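Local atomic coordinates of uncharacterized metal-dependent hydrolase (Pyrococcus horikoshii, PDB entry 3IGH), a protein that is of uncharacterised function but belongs to the amidohydrolase family and probably hydrolyses carbon-nitrogen bonds other than peptide bonds. Residues 61-66 / 466-471; 149-154 / 170-175; 200-205 / 406-411. All blocks are in the same frame, centred on the assembly; numbering follows the deposited sequence.

In the fold
Contact 1 pairs 61-66, near the N terminus, with 466-471, near the C terminus, setting strand 467-470 against strand 58-68. It closes a loop of 399 residues that holds both other contacts. Contact 2 comes next and closes a short loop, tying the end of helix 143-149 to helix 166-180. It is complete before contact 3 opens at 200-205. Contact 3 then closes against 406-411, at the start of helix 408-417. Contacts 2 and 3 are therefore in series, and none cross. Contacts 1 and 3 touch, with centres about 8 Å apart, because strands 58-68 and 202-210 are neighbours. Contact 2 lies remote, its centre about 40 Å from that of contact 1.

Contact 1 (61-66 / 466-471); sequences PAFFDS and EYIILD. With SO4 (sulfate ion), chain D.
Ala62 and Glu466 join the two segments through a backbone hydrogen bond. Ala62 N donates to Glu466 O at 2.9 Å, and the N-H points nearly straight at the oxygen (164°). Beside this bond, Pro61 and Tyr467 form an antiparallel non-hydrogen-bonded pair whose side chains diverge. Pro61 CA adds a CH...O contact of 3.6 Å to the same Glu466 O.

The hydrogen bond and the Pro61-Tyr467 pair set strand 467-470, near the C terminus, antiparallel to strand 58-68. The latter also runs parallel to 202-210, one of the successive parallel strands expected of the TIM-barrel clan to which amidohydrolases belong.

Ile468 can be followed outward from CB, where its two branches part. The short branch, CG2, meets Ala62 CB at 4.0 Å. The other starts at CG1, set between the backbone N and the carbonyl carbon (chi1 54°). CG1 passes Pro61 O at a looser 4.4 Å. The chain then runs on extended, and its tip CD1 reaches Phe63 CE2 at 3.8 Å. The methyl comes to this ring obliquely. Tyr443 and Trp409 also pack on the Phe63 ring, each edge-to-face.

Glu466 turns its carboxylate away from Ala62, and OE2 takes a hydrogen bond from Asn230 and forms a salt bridge with Arg255. Just past the strand, Asp471 N donates to O1 of a sulfate, probably from the crystallisation liquor, at 2.7 Å.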
# COMPACT_ATOMS: atom_id res chain seq x y z
N PRO A 61 23.02 1.02 -13.59
CA PRO A 61 21.65 1.05 -13.11
C PRO A 61 20.68 0.69 -14.23
O PRO A 61 20.91 1.03 -15.39
CB PRO A 61 21.45 2.50 -12.68
CG PRO A 61 22.82 2.99 -12.36
CD PRO A 61 23.72 2.30 -13.34
N ALA A 62 19.61 -0.03 -13.88
CA ALA A 62 18.65 -0.44 -14.89
C ALA A 62 17.90 0.77 -15.45
O ALA A 62 17.87 1.84 -14.83
CB ALA A 62 17.70 -1.48 -14.31
N PHE A 63 17.33 0.62 -16.64
CA PHE A 63 16.54 1.69 -17.23
C PHE A 63 15.24 1.90 -16.42
O PHE A 63 14.70 0.96 -15.83
CB PHE A 63 16.23 1.42 -18.70
CG PHE A 63 17.44 1.53 -19.60
CD1 PHE A 63 17.89 2.78 -20.04
CD2 PHE A 63 18.13 0.39 -20.01
CE1 PHE A 63 19.01 2.89 -20.87
CE2 PHE A 63 19.25 0.49 -20.85
CZ PHE A 63 19.69 1.74 -21.27
N PHE A 64 14.80 3.15 -16.40
CA PHE A 64 13.55 3.53 -15.73
C PHE A 64 12.76 4.31 -16.79
O PHE A 64 13.13 5.42 -17.15
CB PHE A 64 13.89 4.39 -14.51
CG PHE A 64 12.74 4.65 -13.55
CD1 PHE A 64 12.96 4.59 -12.18
CD2 PHE A 64 11.45 4.96 -14.01
CE1 PHE A 64 11.92 4.81 -11.26
CE2 PHE A 64 10.41 5.19 -13.10
CZ PHE A 64 10.66 5.11 -11.72
N ASP A 65 11.69 3.72 -17.31
CA ASP A 65 10.87 4.41 -18.29
C ASP A 65 9.85 5.25 -17.53
O ASP A 65 8.92 4.71 -16.95
CB ASP A 65 10.16 3.41 -19.21
CG ASP A 65 9.50 4.07 -20.42
OD1 ASP A 65 8.79 5.10 -20.28
OD2 ASP A 65 9.64 3.54 -21.54
N SER A 66 9.99 6.56 -17.58
CA SER A 66 9.18 7.43 -16.72
C SER A 66 7.76 7.73 -17.23
O SER A 66 7.03 8.50 -16.61
CB SER A 66 9.93 8.73 -16.41
OG SER A 66 10.17 9.48 -17.59
N GLU A 466 18.69 -2.28 -8.62
CA GLU A 466 18.12 -2.55 -9.93
C GLU A 466 19.22 -2.27 -10.93
O GLU A 466 19.58 -1.12 -11.16
CB GLU A 466 16.91 -1.65 -10.23
CG GLU A 466 15.83 -1.65 -9.16
CD GLU A 466 15.05 -2.95 -9.07
OE1 GLU A 466 15.34 -3.89 -9.83
OE2 GLU A 466 14.13 -3.02 -8.24
N TYR A 467 19.76 -3.33 -11.49
CA TYR A 467 20.91 -3.20 -12.36
C TYR A 467 20.78 -4.14 -13.54
O TYR A 467 19.99 -5.09 -13.51
CB TYR A 467 22.22 -3.47 -11.58
CG TYR A 467 22.29 -4.87 -10.98
CD1 TYR A 467 22.76 -5.94 -11.74
CD2 TYR A 467 21.90 -5.11 -9.67
CE1 TYR A 467 22.83 -7.23 -11.21
CE2 TYR A 467 21.96 -6.39 -9.12
CZ TYR A 467 22.43 -7.44 -9.90
OH TYR A 467 22.50 -8.72 -9.38
N ILE A 468 21.56 -3.86 -14.58
CA ILE A 468 21.66 -4.76 -15.72
C ILE A 468 23.12 -5.09 -15.95
O ILE A 468 24.00 -4.27 -15.68
CB ILE A 468 20.96 -4.21 -17.00
CG1 ILE A 468 21.46 -2.81 -17.38
CG2 ILE A 468 19.44 -4.15 -16.80
CD1 ILE A 468 20.72 -2.18 -18.57
N ILE A 469 23.38 -6.31 -16.42
CA ILE A 469 24.74 -6.78 -16.66
C ILE A 469 25.00 -6.76 -18.16
O ILE A 469 24.23 -7.32 -18.94
CB ILE A 469 24.98 -8.19 -16.03
CG1 ILE A 469 24.73 -8.15 -14.52
CG2 ILE A 469 26.40 -8.69 -16.32
CD1 ILE A 469 24.98 -9.46 -13.78
N LEU A 470 26.08 -6.10 -18.56
CA LEU A 470 26.43 -5.97 -19.97
C LEU A 470 27.79 -6.59 -20.29
O LEU A 470 28.66 -6.68 -19.41
CB LEU A 470 26.38 -4.50 -20.40
CG LEU A 470 25.09 -3.72 -20.09
CD1 LEU A 470 25.27 -2.25 -20.41
CD2 LEU A 470 23.87 -4.28 -20.83
N ASP A 471 27.97 -7.04 -21.53
CA ASP A 471 29.26 -7.59 -21.98
C ASP A 471 30.29 -6.49 -22.20
O ASP A 471 31.49 -6.73 -22.08
CB ASP A 471 29.09 -8.40 -23.26
CG ASP A 471 28.48 -9.77 -23.02
OD1 ASP A 471 28.55 -10.27 -21.88
OD2 ASP A 471 27.95 -10.35 -23.99
S SO4 D . 26.05 -5.87 -24.49
O1 SO4 D . 26.04 -6.90 -23.46
O2 SO4 D . 25.82 -6.47 -25.79
O3 SO4 D . 24.97 -4.92 -24.22
O4 SO4 D . 27.32 -5.15 -24.46

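Contact 2 (149-154 / 170-175)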
# COMPACT_ATOMS: atom_id res chain seq x y z
N LEU A 149 -20.11 -3.78 -28.03
CA LEU A 149 -19.82 -2.36 -27.84
C LEU A 149 -21.06 -1.55 -27.54
O LEU A 149 -21.01 -0.62 -26.74
CB LEU A 149 -19.08 -1.77 -29.05
CG LEU A 149 -17.62 -2.15 -29.28
CD1 LEU A 149 -17.13 -1.55 -30.60
CD2 LEU A 149 -16.72 -1.71 -28.11
N ASN A 150 -22.17 -1.91 -28.21
CA ASN A 150 -23.44 -1.20 -28.08
C ASN A 150 -23.26 0.32 -28.13
O ASN A 150 -23.63 1.04 -27.19
CB ASN A 150 -24.19 -1.64 -26.81
CG ASN A 150 -25.66 -1.25 -26.83
OD1 ASN A 150 -26.38 -1.56 -27.78
ND2 ASN A 150 -26.11 -0.55 -25.79
N LEU A 151 -22.66 0.79 -29.22
CA LEU A 151 -22.31 2.20 -29.39
C LEU A 151 -23.53 3.07 -29.62
O LEU A 151 -24.51 2.61 -30.20
CB LEU A 151 -21.32 2.39 -30.55
CG LEU A 151 -19.97 1.67 -30.45
CD1 LEU A 151 -19.13 1.90 -31.71
CD2 LEU A 151 -19.20 2.08 -29.19
N THR A 152 -23.46 4.31 -29.15
CA THR A 152 -24.52 5.30 -29.34
C THR A 152 -24.56 5.67 -30.83
O THR A 152 -23.52 5.95 -31.42
CB THR A 152 -24.27 6.55 -28.47
OG1 THR A 152 -24.11 6.16 -27.10
CG2 THR A 152 -25.42 7.55 -28.56
N PRO A 153 -25.77 5.62 -31.44
CA PRO A 153 -25.94 6.07 -32.83
C PRO A 153 -25.47 7.50 -33.04
O PRO A 153 -25.85 8.39 -32.27
CB PRO A 153 -27.46 5.98 -33.03
CG PRO A 153 -27.90 4.93 -32.08
CD PRO A 153 -27.03 5.12 -30.87
N SER A 154 -24.62 7.70 -34.05
CA SER A 154 -24.17 9.03 -34.47
C SER A 154 -23.61 9.01 -35.89
O SER A 154 -23.48 7.93 -36.50
CB SER A 154 -23.13 9.62 -33.49
OG SER A 154 -21.82 9.15 -33.74
N GLU A 170 -13.74 7.20 -29.47
CA GLU A 170 -13.51 7.56 -28.07
C GLU A 170 -14.45 6.75 -27.17
O GLU A 170 -14.04 6.25 -26.12
CB GLU A 170 -13.75 9.07 -27.90
CG GLU A 170 -13.53 9.63 -26.49
CD GLU A 170 -14.00 11.07 -26.36
OE1 GLU A 170 -14.03 11.80 -27.37
OE2 GLU A 170 -14.35 11.48 -25.23
N GLU A 171 -15.70 6.60 -27.60
CA GLU A 171 -16.68 5.80 -26.86
C GLU A 171 -16.29 4.33 -26.89
O GLU A 171 -16.29 3.67 -25.85
CB GLU A 171 -18.10 5.98 -27.42
CG GLU A 171 -19.18 5.24 -26.62
CD GLU A 171 -20.53 5.20 -27.31
OE1 GLU A 171 -20.59 5.14 -28.56
OE2 GLU A 171 -21.56 5.21 -26.59
N ALA A 172 -15.93 3.82 -28.06
CA ALA A 172 -15.53 2.43 -28.22
C ALA A 172 -14.34 2.06 -27.34
O ALA A 172 -14.33 0.99 -26.73
CB ALA A 172 -15.23 2.11 -29.68
N ARG A 173 -13.40 2.96 -27.22
CA ARG A 173 -12.23 2.71 -26.43
C ARG A 173 -12.56 2.67 -24.97
O ARG A 173 -12.07 1.84 -24.27
CB ARG A 173 -11.25 3.82 -26.65
CG ARG A 173 -10.40 3.64 -27.81
CD ARG A 173 -9.07 4.18 -27.46
NE ARG A 173 -8.52 4.91 -28.57
CZ ARG A 173 -7.32 4.69 -29.06
NH1 ARG A 173 -6.90 5.38 -30.10
NH2 ARG A 173 -6.53 3.80 -28.49
N LYS A 174 -13.39 3.60 -24.53
CA LYS A 174 -13.87 3.64 -23.15
C LYS A 174 -14.61 2.36 -22.78
O LYS A 174 -14.38 1.78 -21.72
CB LYS A 174 -14.78 4.87 -22.96
CG LYS A 174 -15.11 5.20 -21.51
CD LYS A 174 -15.94 6.48 -21.43
CE LYS A 174 -15.93 7.10 -20.02
NZ LYS A 174 -16.92 6.46 -19.11
N VAL A 175 -15.48 1.90 -23.69
CA VAL A 175 -16.27 0.68 -23.48
C VAL A 175 -15.39 -0.58 -23.44
O VAL A 175 -15.58 -1.45 -22.58
CB VAL A 175 -17.38 0.56 -24.58
CG1 VAL A 175 -18.01 -0.82 -24.57
CG2 VAL A 175 -18.45 1.62 -24.36
O HOH W 1 -21.15 6.71 -30.78
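Thr152 and Glu171 hold the loop to the helix through the glutamate carboxylate. Thr152 OG1 donates to Glu171 OE2 at 2.8 Å, meeting it on the syn side and 22° out of the carboxylate plane. Thr152 N donates to Glu171 OE1 at 3.0 Å, on the syn lone pair. A weak, longer bond runs from Thr152 N to Glu171 OE2. One water donates to both Glu171 OE1, at 2.8 Å, and Thr152 O. Both carboxylate oxygens are thus gripped, which should limit rotation of the group. Glu171 gets there as an extended side chain, with CG beside the carbonyl carbon and far from N (chi1 -176°). It crosses the threonine side chain at about a right angle.

The contact, centred about 26 Å from the centre of the chain, joins the exit of helix 143-149 to the flank of helix 166-180. Asn150, with positive phi, is the first residue to leave the earlier helix.

Next to the polar bonds, the Leu151 and Glu171 side chains run past each other in opposite directions. Leu151 CD2 lies 3.4 Å from Glu171 OE1 and 4.0 Å from Ala172 CB. Further along the helix, Leu149 CD2 meets Val175 CG1 at 3.9 Å. The same Val175 CG1 lies 3.7 Å from Leu149 O, a carbonyl that also takes a weak hydrogen bond from Arg179. Phe130 of strand 129-133, in the six-stranded mixed sheet beside the contact, packs against both Leu149 and Ala172.

Contact 3 (200-205 / 406-411); sequences LGVKSV and ADPWLT. With SO4 (sulfate ion), chain J; SO4 (sulfate ion), chain O.
A helix exit meets a helix entrance here: Leu200 lies where helix 183-199 runs out, and Asp407 is the N-cap of helix 408-417. No hydrogen bond crosses between the segments.

Leu200 forks over Ala406 and Asp407. Its CD1 touches Ala406 CB at 3.9 Å. The other methyl, CD2, lies 3.8 Å from Asp407 OD2, and the two side chains cross at about a right angle. That OD2 caps the helix, accepting at 3.2 Å from Trp409 N, which comes in from above the carboxylate. At Asp407 the carboxylate swings out opposite the backbone N (chi1 -176°), toward the first turn of the helix.

Gly201, the first residue with non-helical backbone angles, has positive phi and closes a Schellman motif. Strand 202-210, probably one of the parallel strands of the TIM-type barrel, begins directly after it. Pro408, which follows the N-cap, sits against this turn. Its CG approaches Leu200 O at 3.5 Å and Val202 CG2 at 3.9 Å, while CD packs on Leu200 CB. Phe63 and Tyr443 also pack on Pro408.

Ala406 N donates to O4 of a sulfate beside the contact at 2.9 Å. Lys203 lies apart from 406-411; its NZ donates to another sulfate and to Tyr467 O.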
# COMPACT_ATOMS: atom_id res chain seq x y z
N LEU A 200 14.19 -6.20 -21.82
CA LEU A 200 14.85 -5.05 -22.40
C LEU A 200 15.74 -4.29 -21.41
O LEU A 200 16.40 -3.32 -21.78
CB LEU A 200 13.81 -4.11 -23.01
CG LEU A 200 13.25 -4.56 -24.36
CD1 LEU A 200 11.98 -3.78 -24.72
CD2 LEU A 200 14.32 -4.41 -25.44
N GLY A 201 15.76 -4.72 -20.16
CA GLY A 201 16.54 -4.03 -19.13
C GLY A 201 15.82 -2.85 -18.46
O GLY A 201 16.44 -2.06 -17.75
N VAL A 202 14.51 -2.74 -18.69
CA VAL A 202 13.70 -1.68 -18.05
C VAL A 202 13.07 -2.29 -16.80
O VAL A 202 12.18 -3.14 -16.89
CB VAL A 202 12.59 -1.16 -19.00
CG1 VAL A 202 11.74 -0.05 -18.33
CG2 VAL A 202 13.19 -0.64 -20.29
N LYS A 203 13.56 -1.88 -15.63
CA LYS A 203 13.14 -2.53 -14.39
C LYS A 203 12.22 -1.69 -13.51
O LYS A 203 11.75 -2.17 -12.48
CB LYS A 203 14.34 -3.03 -13.59
CG LYS A 203 15.11 -4.14 -14.32
CD LYS A 203 16.14 -4.81 -13.42
CE LYS A 203 16.79 -5.97 -14.15
NZ LYS A 203 17.69 -6.73 -13.26
N SER A 204 11.96 -0.45 -13.93
CA SER A 204 11.04 0.45 -13.22
C SER A 204 10.30 1.29 -14.25
O SER A 204 10.87 1.65 -15.28
CB SER A 204 11.79 1.38 -12.27
OG SER A 204 12.58 0.71 -11.32
N VAL A 205 9.03 1.59 -13.98
CA VAL A 205 8.22 2.41 -14.88
C VAL A 205 7.30 3.34 -14.09
O VAL A 205 6.96 3.04 -12.95
CB VAL A 205 7.33 1.54 -15.87
CG1 VAL A 205 8.19 0.60 -16.76
CG2 VAL A 205 6.25 0.73 -15.14
N ALA A 406 9.54 0.10 -27.13
CA ALA A 406 9.96 0.13 -25.73
C ALA A 406 11.47 0.02 -25.54
O ALA A 406 11.98 0.37 -24.48
CB ALA A 406 9.24 -0.96 -24.93
N ASP A 407 12.18 -0.46 -26.56
CA ASP A 407 13.64 -0.71 -26.48
C ASP A 407 14.37 0.56 -26.09
O ASP A 407 14.37 1.54 -26.85
CB ASP A 407 14.16 -1.23 -27.82
CG ASP A 407 15.64 -1.61 -27.79
OD1 ASP A 407 16.12 -2.08 -28.84
OD2 ASP A 407 16.33 -1.47 -26.75
N PRO A 408 14.98 0.58 -24.88
CA PRO A 408 15.57 1.81 -24.38
C PRO A 408 16.74 2.30 -25.22
O PRO A 408 16.97 3.50 -25.29
CB PRO A 408 16.00 1.45 -22.95
CG PRO A 408 16.05 -0.01 -22.91
CD PRO A 408 15.06 -0.52 -23.89
N TRP A 409 17.46 1.39 -25.87
CA TRP A 409 18.60 1.77 -26.68
C TRP A 409 18.21 2.57 -27.91
O TRP A 409 18.96 3.45 -28.34
CB TRP A 409 19.47 0.55 -27.03
CG TRP A 409 20.14 0.00 -25.81
CD1 TRP A 409 19.88 -1.19 -25.20
CD2 TRP A 409 21.15 0.65 -25.02
NE1 TRP A 409 20.68 -1.34 -24.10
CE2 TRP A 409 21.47 -0.23 -23.96
CE3 TRP A 409 21.82 1.88 -25.11
CZ2 TRP A 409 22.43 0.08 -22.99
CZ3 TRP A 409 22.78 2.18 -24.15
CH2 TRP A 409 23.07 1.28 -23.10
N LEU A 410 17.03 2.29 -28.46
CA LEU A 410 16.47 3.10 -29.55
C LEU A 410 16.16 4.53 -29.11
O LEU A 410 16.30 5.46 -29.90
CB LEU A 410 15.23 2.44 -30.15
CG LEU A 410 15.37 1.06 -30.82
CD1 LEU A 410 14.03 0.61 -31.39
CD2 LEU A 410 16.46 1.08 -31.91
N THR A 411 15.75 4.70 -27.85
CA THR A 411 15.45 6.02 -27.32
C THR A 411 16.72 6.77 -26.94
O THR A 411 16.81 7.98 -27.14
CB THR A 411 14.41 5.92 -26.15
OG1 THR A 411 13.11 5.71 -26.72
CG2 THR A 411 14.38 7.18 -25.28
S SO4 J . 7.65 -2.83 -29.04
O1 SO4 J . 7.64 -4.28 -29.24
O2 SO4 J . 8.24 -2.19 -30.21
O3 SO4 J . 6.28 -2.35 -28.86
O4 SO4 J . 8.44 -2.52 -27.86
S SO4 O . 15.36 -7.96 -9.79
O1 SO4 O . 16.28 -8.58 -8.85
O2 SO4 O . 14.19 -8.82 -9.93
O3 SO4 O . 14.93 -6.66 -9.28
O4 SO4 O . 16.00 -7.79 -11.09